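Local coordinates for plasmin and fibronectin-binding protein A (Streptococcus pneumoniae, PDB 4MR0) that acts as a fibronectin-dependent adhesin and invasin on the pneumococcal surface, binding human fibronectin, plasmin, plasminogen and serum albumin, at residues 549-554 with 560-565; 471-476 with 480-485; 133-138 with 151-156. All coordinates share one frame; numbering follows the deposited sequence.

Contact 1. Residues 549-554 with 560-565; sequences GNFNIV and YKIVTN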
# COMPACT_ATOMS: atom_id res chain seq x y z
N GLY A 549 -34.54 4.55 0.81
CA GLY A 549 -34.59 3.51 -0.21
C GLY A 549 -33.54 3.76 -1.27
O GLY A 549 -32.64 4.59 -1.08
N ASN A 550 -33.64 3.05 -2.38
CA ASN A 550 -32.69 3.20 -3.47
C ASN A 550 -33.16 4.31 -4.41
O ASN A 550 -34.33 4.39 -4.76
CB ASN A 550 -32.58 1.89 -4.24
CG ASN A 550 -31.33 1.81 -5.10
OD1 ASN A 550 -30.73 2.84 -5.44
ND2 ASN A 550 -30.93 0.59 -5.45
N PHE A 551 -32.23 5.17 -4.81
CA PHE A 551 -32.53 6.26 -5.73
C PHE A 551 -31.25 6.74 -6.37
O PHE A 551 -30.16 6.29 -6.02
CB PHE A 551 -33.23 7.43 -5.01
CG PHE A 551 -32.44 8.01 -3.87
CD1 PHE A 551 -32.47 7.41 -2.61
CD2 PHE A 551 -31.68 9.17 -4.05
CE1 PHE A 551 -31.75 7.96 -1.55
CE2 PHE A 551 -30.96 9.72 -2.99
CZ PHE A 551 -31.00 9.12 -1.74
N ASN A 552 -31.39 7.66 -7.32
CA ASN A 552 -30.22 8.20 -7.99
C ASN A 552 -30.09 9.69 -7.74
O ASN A 552 -31.05 10.36 -7.38
CB ASN A 552 -30.30 7.94 -9.50
CG ASN A 552 -30.32 6.46 -9.84
OD1 ASN A 552 -29.72 5.64 -9.14
ND2 ASN A 552 -31.00 6.11 -10.93
N ILE A 553 -28.88 10.18 -7.92
CA ILE A 553 -28.60 11.59 -7.75
C ILE A 553 -27.90 12.04 -9.02
O ILE A 553 -27.03 11.34 -9.53
CB ILE A 553 -27.65 11.85 -6.57
CG1 ILE A 553 -28.26 11.32 -5.28
CG2 ILE A 553 -27.35 13.35 -6.47
CD1 ILE A 553 -27.33 11.38 -4.09
N VAL A 554 -28.30 13.19 -9.53
CA VAL A 554 -27.69 13.73 -10.73
C VAL A 554 -27.51 15.21 -10.51
O VAL A 554 -28.18 15.80 -9.65
CB VAL A 554 -28.58 13.50 -11.98
CG1 VAL A 554 -28.94 12.03 -12.10
CG2 VAL A 554 -29.84 14.36 -11.91
N TYR A 560 -28.51 19.75 -7.69
CA TYR A 560 -28.74 18.32 -7.47
C TYR A 560 -30.22 17.97 -7.41
O TYR A 560 -31.06 18.80 -7.06
CB TYR A 560 -28.10 17.88 -6.15
CG TYR A 560 -26.67 18.31 -5.98
CD1 TYR A 560 -25.66 17.80 -6.80
CD2 TYR A 560 -26.32 19.25 -5.01
CE1 TYR A 560 -24.34 18.21 -6.65
CE2 TYR A 560 -25.00 19.67 -4.85
CZ TYR A 560 -24.02 19.14 -5.68
OH TYR A 560 -22.72 19.56 -5.53
N LYS A 561 -30.54 16.72 -7.75
CA LYS A 561 -31.91 16.25 -7.72
C LYS A 561 -31.99 14.73 -7.62
O LYS A 561 -31.26 14.02 -8.31
CB LYS A 561 -32.66 16.75 -8.96
CG LYS A 561 -31.85 16.70 -10.25
CD LYS A 561 -32.57 17.41 -11.39
CE LYS A 561 -33.90 16.73 -11.71
NZ LYS A 561 -34.58 17.36 -12.88
N ILE A 562 -32.86 14.25 -6.73
CA ILE A 562 -33.05 12.82 -6.55
C ILE A 562 -33.96 12.30 -7.65
O ILE A 562 -34.97 12.91 -7.98
CB ILE A 562 -33.70 12.49 -5.17
CG1 ILE A 562 -32.64 12.46 -4.07
CG2 ILE A 562 -34.39 11.13 -5.23
CD1 ILE A 562 -32.02 13.79 -3.76
N VAL A 563 -33.58 11.16 -8.22
CA VAL A 563 -34.35 10.55 -9.29
C VAL A 563 -34.65 9.11 -8.91
O VAL A 563 -33.80 8.41 -8.36
CB VAL A 563 -33.58 10.58 -10.62
CG1 VAL A 563 -34.42 9.96 -11.73
CG2 VAL A 563 -33.21 12.02 -10.98
N THR A 564 -35.87 8.67 -9.20
CA THR A 564 -36.29 7.31 -8.88
C THR A 564 -35.71 6.25 -9.82
O THR A 564 -35.57 6.47 -11.02
CB THR A 564 -37.84 7.18 -8.91
OG1 THR A 564 -38.37 7.70 -7.68
CG2 THR A 564 -38.27 5.73 -9.08
N ASN A 565 -35.36 5.11 -9.23
CA ASN A 565 -34.84 3.96 -9.96
C ASN A 565 -35.50 2.80 -9.23
O ASN A 565 -35.47 2.74 -8.00
CB ASN A 565 -33.30 3.88 -9.89
CG ASN A 565 -32.79 3.32 -8.57
OD1 ASN A 565 -33.11 2.19 -8.19
ND2 ASN A 565 -31.98 4.10 -7.87
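The antiparallel beta hairpin of strands 551-556 and 559-564 is stitched firmly at Asn552 and Val563. Asn552 N gives its hydrogen to Val563 O at 2.7 Å, and Val563 N returns one to Asn552 O at 2.8 Å. Closer to the turn the pairing slackens: Lys561 N reaches Val554 O at 3.2 Å, while the bond from Val554 N to Lys561 O is weak. The directions of 551-554 and 560-564 stand 148° apart, which gives the ribbon a twist.

On one face Phe551 and Ile562 press together, Ile562 CG1 lying 3.4 Å from Phe551 CE2. The chi1 of 58° sets the ring of Phe551 between its own N and carbonyl carbon, and the CD2-CE2 side then lies against the isoleucine branches. Aromatic and branched residues suit this face because Phe551 and Ile553 also pack on strand 530-535 of the parallel beta-helix, the fold to whose C-terminal end the hairpin is attached; Ile553 bonds through its backbone to Val517. The other face carries Val554, whose CG2 rests 3.5 Å from the aliphatic CG of Lys561.

At the open end of the hairpin three asparagines meet. Asn565 ND2 donates to Asn550 OD1 at 3.0 Å along a nearly straight N-H path (170°), in the plane of its own amide but from above the carbonyl plane of Asn550. A weak bond runs from the same nitrogen to Asn552 OD1, which also accepts from Asn519 N. Asn550 ND2 is held by Asn520 O. Asn565 is poorly ordered, so its own two bonds are less certain than the backbone pairs.

Contact 2. Residues 471-476 with 480-485; sequences INNNSK and QPNIEL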
# COMPACT_ATOMS: atom_id res chain seq x y z
N ILE A 471 -19.68 -5.27 -2.31
CA ILE A 471 -19.41 -5.32 -0.89
C ILE A 471 -20.30 -6.34 -0.18
O ILE A 471 -21.52 -6.21 -0.18
CB ILE A 471 -19.63 -3.93 -0.25
CG1 ILE A 471 -18.68 -2.91 -0.90
CG2 ILE A 471 -19.41 -4.00 1.26
CD1 ILE A 471 -18.82 -1.49 -0.36
N ASN A 472 -19.67 -7.36 0.39
CA ASN A 472 -20.39 -8.39 1.13
C ASN A 472 -20.09 -8.19 2.61
O ASN A 472 -19.11 -8.72 3.13
CB ASN A 472 -19.94 -9.78 0.68
CG ASN A 472 -20.20 -10.03 -0.79
OD1 ASN A 472 -21.32 -9.88 -1.27
ND2 ASN A 472 -19.16 -10.43 -1.51
N ASN A 473 -20.94 -7.42 3.28
CA ASN A 473 -20.75 -7.15 4.70
C ASN A 473 -21.71 -7.96 5.57
O ASN A 473 -22.90 -7.65 5.65
CB ASN A 473 -20.94 -5.65 4.98
CG ASN A 473 -20.46 -5.26 6.37
OD1 ASN A 473 -20.28 -6.12 7.24
ND2 ASN A 473 -20.26 -3.96 6.59
N ASN A 474 -21.20 -9.00 6.22
CA ASN A 474 -22.03 -9.80 7.11
C ASN A 474 -21.56 -9.70 8.55
O ASN A 474 -21.72 -10.64 9.34
CB ASN A 474 -22.07 -11.28 6.69
CG ASN A 474 -20.85 -11.71 5.93
OD1 ASN A 474 -20.82 -11.66 4.70
ND2 ASN A 474 -19.81 -12.12 6.66
N SER A 475 -20.98 -8.56 8.90
CA SER A 475 -20.52 -8.32 10.26
C SER A 475 -21.77 -8.07 11.10
O SER A 475 -22.78 -7.61 10.57
CB SER A 475 -19.61 -7.09 10.30
OG SER A 475 -20.34 -5.91 10.01
N LYS A 476 -21.70 -8.36 12.39
CA LYS A 476 -22.84 -8.14 13.27
C LYS A 476 -22.85 -6.75 13.88
O LYS A 476 -21.87 -6.31 14.48
CB LYS A 476 -22.90 -9.21 14.37
CG LYS A 476 -23.86 -10.35 14.04
CD LYS A 476 -23.50 -11.63 14.79
CE LYS A 476 -23.97 -11.62 16.24
NZ LYS A 476 -23.26 -12.70 17.00
N GLN A 480 -20.37 1.51 11.19
CA GLN A 480 -20.19 2.62 10.26
C GLN A 480 -20.64 2.23 8.86
O GLN A 480 -20.90 1.05 8.58
CB GLN A 480 -18.73 3.09 10.23
CG GLN A 480 -17.75 2.12 9.62
CD GLN A 480 -17.58 0.87 10.44
OE1 GLN A 480 -17.88 -0.23 9.99
NE2 GLN A 480 -17.11 1.03 11.67
N PRO A 481 -20.74 3.21 7.95
CA PRO A 481 -21.17 2.98 6.56
C PRO A 481 -20.23 2.08 5.77
O PRO A 481 -19.07 1.89 6.14
CB PRO A 481 -21.22 4.39 5.97
CG PRO A 481 -21.42 5.27 7.18
CD PRO A 481 -20.50 4.64 8.18
N ASN A 482 -20.74 1.53 4.67
CA ASN A 482 -19.94 0.66 3.81
C ASN A 482 -19.08 1.53 2.89
O ASN A 482 -17.91 1.21 2.64
CB ASN A 482 -20.84 -0.24 2.97
CG ASN A 482 -21.40 -1.41 3.77
OD1 ASN A 482 -22.62 -1.57 3.91
ND2 ASN A 482 -20.51 -2.24 4.30
N ILE A 483 -19.65 2.63 2.41
CA ILE A 483 -18.94 3.54 1.52
C ILE A 483 -19.11 4.98 1.98
O ILE A 483 -20.23 5.50 2.03
CB ILE A 483 -19.45 3.41 0.07
CG1 ILE A 483 -19.24 1.98 -0.43
CG2 ILE A 483 -18.73 4.43 -0.83
CD1 ILE A 483 -19.81 1.72 -1.81
N GLU A 484 -17.99 5.63 2.30
CA GLU A 484 -18.01 7.01 2.75
C GLU A 484 -17.26 7.93 1.79
O GLU A 484 -16.11 7.67 1.43
CB GLU A 484 -17.38 7.14 4.14
CG GLU A 484 -16.93 8.56 4.46
CD GLU A 484 -16.26 8.69 5.82
OE1 GLU A 484 -15.43 7.81 6.16
OE2 GLU A 484 -16.55 9.67 6.53
N LEU A 485 -17.92 9.01 1.40
CA LEU A 485 -17.35 10.00 0.51
C LEU A 485 -17.51 11.32 1.24
O LEU A 485 -18.62 11.85 1.37
CB LEU A 485 -18.09 9.99 -0.82
CG LEU A 485 -17.84 8.64 -1.49
CD1 LEU A 485 -19.05 8.16 -2.24
CD2 LEU A 485 -16.62 8.76 -2.40
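A corner of the parallel beta-helix, within the fourth PbH1 repeat, brings Ile471 near the end of strand 462-473 against Ile483 at the start of strand 483-486. A loop, 474-482, joins these strands, and the two isoleucines meet on the inside of the corner it makes. Ile471 CD1 lies 3.5 Å from Ile483 CG1 and 3.7 Å from Ile483 CD1, the first of these tighter than ordinary van der Waals contact. With chi2 close to 180° both side chains are extended, and their CD1 methyls meet inside the coil. Branched aliphatic residues serve well here: their beta branching suits strands, and they fill the core between coils, with Ala447 beside Ile471 and Ile506 beside Ile483.

Asn482 occupies the inner side of the corner just ahead of the second strand. It lies alongside Ile471, the two side chains running opposite ways, its CB 4.1 Å from Ile471 CD1 and its CG equally far from Ile471 CG2. Its amide also meets that of Asn473, the two planes turned 74° apart, so polar groups line the bend next to the apolar pair.

Asparagine suits the point where strand gives way to loop, because its carbonyl can take up a backbone N-H of the chain ahead. The CG of Asn473 lies anti to the backbone N (chi1 -167°), which swings the amide inward. The result is an Asx turn: Ser475 N donates to Asn473 OD1 at 3.0 Å. Two donors grip that oxygen, because Ser475 OG also gives its hydrogen to Asn473 OD1, at 2.8 Å.

Contact 3. Residues 133-138 with 151-156; sequences QAIQDA and VYFPEG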
# COMPACT_ATOMS: atom_id res chain seq x y z
N GLN A 133 29.14 -10.26 0.04
CA GLN A 133 30.20 -9.90 -0.91
C GLN A 133 30.16 -10.72 -2.19
O GLN A 133 30.42 -10.20 -3.27
CB GLN A 133 31.58 -10.03 -0.26
CG GLN A 133 32.69 -9.38 -1.07
CD GLN A 133 32.47 -7.89 -1.29
OE1 GLN A 133 32.26 -7.44 -2.42
NE2 GLN A 133 32.50 -7.13 -0.21
N ALA A 134 29.85 -12.01 -2.07
CA ALA A 134 29.78 -12.88 -3.24
C ALA A 134 28.64 -12.42 -4.15
O ALA A 134 28.80 -12.34 -5.37
CB ALA A 134 29.56 -14.33 -2.81
N ILE A 135 27.50 -12.13 -3.54
CA ILE A 135 26.33 -11.66 -4.28
C ILE A 135 26.63 -10.32 -4.95
O ILE A 135 26.33 -10.11 -6.11
CB ILE A 135 25.11 -11.53 -3.33
CG1 ILE A 135 24.72 -12.91 -2.81
CG2 ILE A 135 23.93 -10.88 -4.06
CD1 ILE A 135 23.79 -12.89 -1.59
N GLN A 136 27.26 -9.41 -4.21
CA GLN A 136 27.59 -8.10 -4.78
C GLN A 136 28.56 -8.23 -5.95
O GLN A 136 28.41 -7.55 -6.96
CB GLN A 136 28.19 -7.19 -3.71
CG GLN A 136 28.27 -5.72 -4.12
CD GLN A 136 26.90 -5.13 -4.46
OE1 GLN A 136 26.58 -4.87 -5.62
NE2 GLN A 136 26.08 -4.92 -3.43
N ASP A 137 29.55 -9.11 -5.83
CA ASP A 137 30.52 -9.31 -6.90
C ASP A 137 29.82 -9.86 -8.15
O ASP A 137 30.18 -9.51 -9.27
CB ASP A 137 31.63 -10.28 -6.47
CG ASP A 137 32.44 -9.75 -5.30
OD1 ASP A 137 32.60 -8.51 -5.19
OD2 ASP A 137 32.94 -10.56 -4.49
N ALA A 138 28.82 -10.71 -7.94
CA ALA A 138 28.08 -11.28 -9.06
C ALA A 138 27.35 -10.15 -9.77
O ALA A 138 27.40 -10.04 -11.00
CB ALA A 138 27.09 -12.32 -8.55
N VAL A 151 22.05 -12.82 -13.31
CA VAL A 151 22.61 -13.42 -12.10
C VAL A 151 21.62 -14.48 -11.60
O VAL A 151 20.42 -14.23 -11.53
CB VAL A 151 22.83 -12.36 -11.00
CG1 VAL A 151 23.31 -13.01 -9.72
CG2 VAL A 151 23.85 -11.33 -11.48
N TYR A 152 22.13 -15.66 -11.25
CA TYR A 152 21.26 -16.73 -10.77
C TYR A 152 21.56 -17.18 -9.34
O TYR A 152 22.71 -17.17 -8.91
CB TYR A 152 21.35 -17.93 -11.71
CG TYR A 152 20.45 -19.08 -11.33
CD1 TYR A 152 19.06 -18.96 -11.44
CD2 TYR A 152 20.97 -20.28 -10.85
CE1 TYR A 152 18.21 -20.01 -11.08
CE2 TYR A 152 20.14 -21.34 -10.48
CZ TYR A 152 18.76 -21.20 -10.59
OH TYR A 152 17.94 -22.23 -10.21
N PHE A 153 20.52 -17.58 -8.63
CA PHE A 153 20.63 -18.05 -7.26
C PHE A 153 20.12 -19.49 -7.14
O PHE A 153 18.91 -19.72 -7.24
CB PHE A 153 19.82 -17.19 -6.29
CG PHE A 153 20.37 -15.81 -6.05
CD1 PHE A 153 20.28 -14.82 -7.04
CD2 PHE A 153 20.96 -15.48 -4.83
CE1 PHE A 153 20.76 -13.53 -6.80
CE2 PHE A 153 21.44 -14.19 -4.59
CZ PHE A 153 21.34 -13.22 -5.57
N PRO A 154 21.02 -20.46 -6.95
CA PRO A 154 20.63 -21.87 -6.81
C PRO A 154 19.91 -22.07 -5.48
O PRO A 154 19.90 -21.18 -4.63
CB PRO A 154 21.98 -22.61 -6.84
CG PRO A 154 22.84 -21.71 -7.69
CD PRO A 154 22.48 -20.34 -7.16
N GLU A 155 19.31 -23.25 -5.30
CA GLU A 155 18.61 -23.55 -4.05
C GLU A 155 19.55 -23.28 -2.89
O GLU A 155 20.76 -23.52 -2.98
CB GLU A 155 18.21 -25.03 -4.01
CG GLU A 155 17.44 -25.41 -2.76
CD GLU A 155 17.20 -26.91 -2.65
OE1 GLU A 155 16.99 -27.56 -3.70
OE2 GLU A 155 17.20 -27.43 -1.51
N GLY A 156 19.01 -22.77 -1.79
CA GLY A 156 19.83 -22.48 -0.63
C GLY A 156 19.35 -21.28 0.17
O GLY A 156 18.33 -20.68 -0.16
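Val151 and Phe153, on the same side of strand 150-153, face helix 132-143, which covers the N-terminal end of the parallel beta-helix in this pectate lyase-like region. Tyr152 between them points the other way, as expected in an extended strand, and leaves the two apolar side chains to receive the helix.

Val151 meets Ala138. Its CG1 lies 4.0 Å from Ala138 CB, while its second branch, CG2, rests beside the helix backbone, 3.8 Å from Ala138 O. Alanine suits this position because a single methyl lets the helix come close to the strand, the CA atoms of Ala138 and Val151 being 6.6 Å apart. Val118 and Leu172 border the valine on neighbouring parts of the fold.

Phe153 is the longer reach. Its chi1 of -71° places CG beside the backbone N, carrying the ring out toward the helix one turn before Ala138. There it meets Ile135 at about a right angle, and Tyr158 packs edge-to-face with the same ring. The flat phenyl group bridges the wider gap at this end, and the isoleucine offers several carbons along its rim: Ile135 CG1 lies 3.9 Å from Phe153 CE2, with Ile135 CD1 nearby. Ile135 CG2 sits near the ring plane, at the edge, 3.8 Å from Phe153 CZ.

From the N terminus, contact 3 comes first: the chain runs through the rest of helix 132-143 and back along strand 150-153, with twelve residues between its segments, at the start of the beta-helix. Contact 2 follows about 48 Å away, centre to centre, closing a corner within one coil, with only three residues between its segments. Contact 1 comes last, where five residues separate the arms of the terminal hairpin. The loops lie in series, neither nesting nor crossing. Contacts 1 and 3 sit on opposite sides of the chain's centre, their own centres about 62 Å apart, so one joins elements at each end of the solenoid while contact 2 holds a bend between them.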